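Catalase (Corynebacterium glutamicum, PDB 4B7H) breaks hydrogen peroxide down to water and oxygen at a buried haem, and is inhibited by nitric oxide. Local coordinates at residues 324-329 against 356-360. Numbering follows the deposited sequence.
Sequences EQIALD and QRYRI. Unlike the reference sequence in segment 324-329: Ile-326 (reference Leu). With HEM (protoporphyrin IX containing Fe), chain E.
The backbones approach most closely where the CA atoms of Ala-327 and Gln-356 stand 6.4 Å apart, the loop after helix 319-324 passing the last turn of helix 343-359. In this catalase fold that helix carries Tyr-352, by the family motif probably the proximal haem ligand, and its end supplies Gln-356 and Arg-359 to one haem propionate. Arg-359 holds the carboxylate side-on: NE donates to HEM O2A (2.8 Å) and NH2 to HEM O1A, one N-H for each oxygen. The guanidinium also reaches the loop backbone, NH2 donating to Ile-326 O (3.0 Å), within 2° of the guanidinium plane, and NH1 to Glu-324 O, which stands somewhat out of that plane although NH1 lies in the carbonyl plane. With CG anti to the backbone N (chi1 175°) and a bend at chi3, the arginine chain turns its head between carbonyls and propionate. Such bonding along the edge probably fixes the group's rotation, while Ile-360 CD1 sits over one face, 3.5 Å above the plane and offset toward the rim. The same methyl meets Ala-327 CB. Water 1 accepts from Arg-359 NH1 and donates to Glu-324 OE2, connecting charges without a direct salt bridge. Arg-67 also bonds Glu-324 O and the haem, so its charge probably helps Arg-359 to offset the haem carboxylates. Gln-356, extended beyond CG, presents an amide face to the Ala-327 methyl, whose CB sits almost directly over Gln-356 CD at 3.4 Å. Its NE2 has two acceptors: a nearly straight bond (174°) goes to HEM O1A, and the other reaches Leu-328 O from above the carbonyl plane. Asp-329 OD1 takes a hydrogen bond from Gly-331 N, while water 2 donates to both Gln-356 OE1 and Asp-329 OD2, each at 2.7 Å.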
loop_
_atom_site.group_PDB
_atom_site.type_symbol
_atom_site.label_atom_id
_atom_site.label_comp_id
_atom_site.label_asym_id
_atom_site.label_seq_id
_atom_site.Cartn_x
_atom_site.Cartn_y
_atom_site.Cartn_z
ATOM N N GLU A 324 6.576 -6.688 -16.344
ATOM C CA GLU A 324 6.808 -6.423 -14.923
ATOM C C GLU A 324 5.593 -6.837 -14.091
ATOM O O GLU A 324 5.748 -7.412 -13.012
ATOM C CB GLU A 324 7.186 -4.963 -14.651
ATOM C CG GLU A 324 7.461 -4.665 -13.170
ATOM C CD GLU A 324 8.702 -5.360 -12.615
ATOM O OE1 GLU A 324 9.597 -5.744 -13.406
ATOM O OE2 GLU A 324 8.784 -5.531 -11.374
ATOM N N GLN A 325 4.395 -6.572 -14.615
ATOM C CA GLN A 325 3.142 -6.860 -13.910
ATOM C C GLN A 325 2.562 -8.259 -14.149
ATOM O O GLN A 325 1.517 -8.592 -13.578
ATOM C CB GLN A 325 2.063 -5.841 -14.282
ATOM C CG GLN A 325 2.365 -4.437 -13.817
ATOM C CD GLN A 325 1.188 -3.496 -13.985
ATOM O OE1 GLN A 325 0.917 -2.668 -13.106
ATOM N NE2 GLN A 325 0.484 -3.607 -15.121
ATOM N N ILE A 326 3.183 -9.074 -15.000
ATOM C CA ILE A 326 2.698 -10.445 -15.114
ATOM C C ILE A 326 2.889 -11.134 -13.766
ATOM O O ILE A 326 3.830 -10.827 -13.024
ATOM C CB ILE A 326 3.340 -11.226 -16.292
ATOM C CG1 ILE A 326 2.420 -12.371 -16.730
ATOM C CG2 ILE A 326 4.743 -11.747 -15.953
ATOM C CD1 ILE A 326 2.826 -13.025 -18.043
ATOM N N ALA A 327 1.952 -12.012 -13.429
ATOM C CA ALA A 327 1.966 -12.686 -12.138
ATOM C C ALA A 327 2.005 -14.183 -12.391
ATOM O O ALA A 327 0.970 -14.860 -12.386
ATOM C CB ALA A 327 0.721 -12.301 -11.328
ATOM N N LEU A 328 3.195 -14.698 -12.672
ATOM C CA LEU A 328 3.339 -16.111 -13.013
ATOM C C LEU A 328 3.351 -16.921 -11.721
ATOM O O LEU A 328 3.982 -16.527 -10.744
ATOM C CB LEU A 328 4.606 -16.320 -13.844
ATOM C CG LEU A 328 4.480 -15.682 -15.242
ATOM C CD1 LEU A 328 5.833 -15.379 -15.877
ATOM C CD2 LEU A 328 3.655 -16.574 -16.177
ATOM N N ASP A 329 2.639 -18.042 -11.706
ATOM C CA ASP A 329 2.324 -18.713 -10.447
ATOM C C ASP A 329 2.138 -20.214 -10.687
ATOM O O ASP A 329 1.253 -20.611 -11.439
ATOM C CB ASP A 329 1.044 -18.060 -9.903
ATOM C CG ASP A 329 0.499 -18.718 -8.649
ATOM O OD1 ASP A 329 1.143 -19.626 -8.079
ATOM O OD2 ASP A 329 -0.600 -18.294 -8.217
ATOM N N GLN A 356 2.332 -11.716 -4.952
ATOM C CA GLN A 356 1.680 -10.919 -5.984
ATOM C C GLN A 356 0.579 -10.020 -5.430
ATOM O O GLN A 356 0.412 -8.886 -5.891
ATOM C CB GLN A 356 1.182 -11.839 -7.102
ATOM C CG GLN A 356 2.349 -12.378 -7.924
ATOM C CD GLN A 356 2.103 -13.742 -8.529
ATOM O OE1 GLN A 356 1.012 -14.312 -8.416
ATOM N NE2 GLN A 356 3.134 -14.279 -9.189
ATOM N N ARG A 357 -0.145 -10.511 -4.425
ATOM C CA ARG A 357 -1.146 -9.691 -3.750
ATOM C C ARG A 357 -0.505 -8.420 -3.178
ATOM O O ARG A 357 -1.137 -7.369 -3.158
ATOM C CB ARG A 357 -1.826 -10.494 -2.637
ATOM C CG ARG A 357 -2.749 -11.582 -3.164
ATOM C CD ARG A 357 -3.155 -12.604 -2.091
ATOM N NE ARG A 357 -3.784 -13.752 -2.739
ATOM C CZ ARG A 357 -3.483 -15.027 -2.514
ATOM N NH1 ARG A 357 -2.597 -15.362 -1.581
ATOM N NH2 ARG A 357 -4.102 -15.969 -3.219
ATOM N N TYR A 358 0.739 -8.523 -2.711
ATOM C CA TYR A 358 1.479 -7.369 -2.184
ATOM C C TYR A 358 2.165 -6.551 -3.289
ATOM O O TYR A 358 2.042 -5.323 -3.347
ATOM C CB TYR A 358 2.548 -7.851 -1.202
ATOM C CG TYR A 358 3.598 -6.804 -0.878
ATOM C CD1 TYR A 358 3.270 -5.687 -0.124
ATOM C CD2 TYR A 358 4.903 -6.921 -1.348
ATOM C CE1 TYR A 358 4.212 -4.720 0.163
ATOM C CE2 TYR A 358 5.857 -5.956 -1.061
ATOM C CZ TYR A 358 5.498 -4.854 -0.308
ATOM O OH TYR A 358 6.412 -3.873 -0.004
ATOM N N ARG A 359 2.918 -7.245 -4.139
ATOM C CA ARG A 359 3.781 -6.636 -5.146
ATOM C C ARG A 359 2.976 -5.839 -6.166
ATOM O O ARG A 359 3.399 -4.778 -6.619
ATOM C CB ARG A 359 4.576 -7.755 -5.842
ATOM C CG ARG A 359 5.407 -7.287 -6.986
ATOM C CD ARG A 359 6.320 -8.368 -7.495
ATOM N NE ARG A 359 5.699 -9.437 -8.282
ATOM C CZ ARG A 359 5.297 -9.317 -9.545
ATOM N NH1 ARG A 359 5.355 -8.140 -10.161
ATOM N NH2 ARG A 359 4.808 -10.379 -10.185
ATOM N N ILE A 360 1.832 -6.389 -6.546
ATOM C CA ILE A 360 0.970 -5.787 -7.555
ATOM C C ILE A 360 -0.274 -5.189 -6.896
ATOM O O ILE A 360 -0.505 -3.992 -6.998
ATOM C CB ILE A 360 0.559 -6.802 -8.632
ATOM C CG1 ILE A 360 1.796 -7.473 -9.240
ATOM C CG2 ILE A 360 -0.262 -6.106 -9.713
ATOM C CD1 ILE A 360 1.470 -8.721 -10.064
HETATM C CHA HEM E . 9.901 -16.113 -8.567
HETATM C CHB HEM E . 8.946 -18.317 -4.354
HETATM C CHC HEM E . 11.580 -22.104 -5.820
HETATM C CHD HEM E . 11.139 -20.493 -10.335
HETATM C C1A HEM E . 9.429 -16.368 -7.303
HETATM C C2A HEM E . 8.586 -15.486 -6.518
HETATM C C3A HEM E . 8.316 -16.115 -5.364
HETATM C C4A HEM E . 8.981 -17.396 -5.376
HETATM C CMA HEM E . 7.459 -15.627 -4.191
HETATM C CAA HEM E . 8.094 -14.095 -6.972
HETATM C CBA HEM E . 6.800 -14.251 -7.759
HETATM C CGA HEM E . 6.148 -12.932 -8.078
HETATM O O1A HEM E . 5.588 -12.826 -9.198
HETATM O O2A HEM E . 6.166 -11.990 -7.243
HETATM C C1B HEM E . 9.596 -19.530 -4.360
HETATM C C2B HEM E . 9.655 -20.468 -3.262
HETATM C C3B HEM E . 10.411 -21.509 -3.669
HETATM C C4B HEM E . 10.818 -21.257 -5.034
HETATM C CMB HEM E . 8.976 -20.239 -1.896
HETATM C CAB HEM E . 10.793 -22.806 -2.930
HETATM C CBB HEM E . 10.028 -23.335 -1.976
HETATM C C1C HEM E . 11.541 -22.091 -7.203
HETATM C C2C HEM E . 11.754 -23.210 -8.109
HETATM C C3C HEM E . 11.628 -22.739 -9.363
HETATM C C4C HEM E . 11.313 -21.330 -9.272
HETATM C CMC HEM E . 12.089 -24.655 -7.667
HETATM C CAC HEM E . 11.697 -23.484 -10.718
HETATM C CBC HEM E . 11.375 -24.782 -10.851
HETATM C C1D HEM E . 10.842 -19.160 -10.256
HETATM C C2D HEM E . 10.780 -18.310 -11.401
HETATM C C3D HEM E . 10.398 -16.954 -10.873
HETATM C C4D HEM E . 10.250 -17.106 -9.451
HETATM C CMD HEM E . 11.056 -18.691 -12.853
HETATM C CAD HEM E . 10.183 -15.710 -11.723
HETATM C CBD HEM E . 8.815 -15.816 -12.394
HETATM C CGD HEM E . 8.711 -14.618 -13.289
HETATM O O1D HEM E . 7.849 -13.737 -13.042
HETATM O O2D HEM E . 9.514 -14.528 -14.251
HETATM N NA HEM E . 9.648 -17.533 -6.583
HETATM N NB HEM E . 10.313 -20.032 -5.423
HETATM N NC HEM E . 11.266 -20.957 -7.950
HETATM N ND HEM E . 10.534 -18.424 -9.116
HETATM FE FE HEM E . 10.492 -19.223 -7.269
HETATM O O HOH W 1 6.612 -5.630 -9.631
HETATM O O HOH W 2 -1.161 -15.764 -8.948
#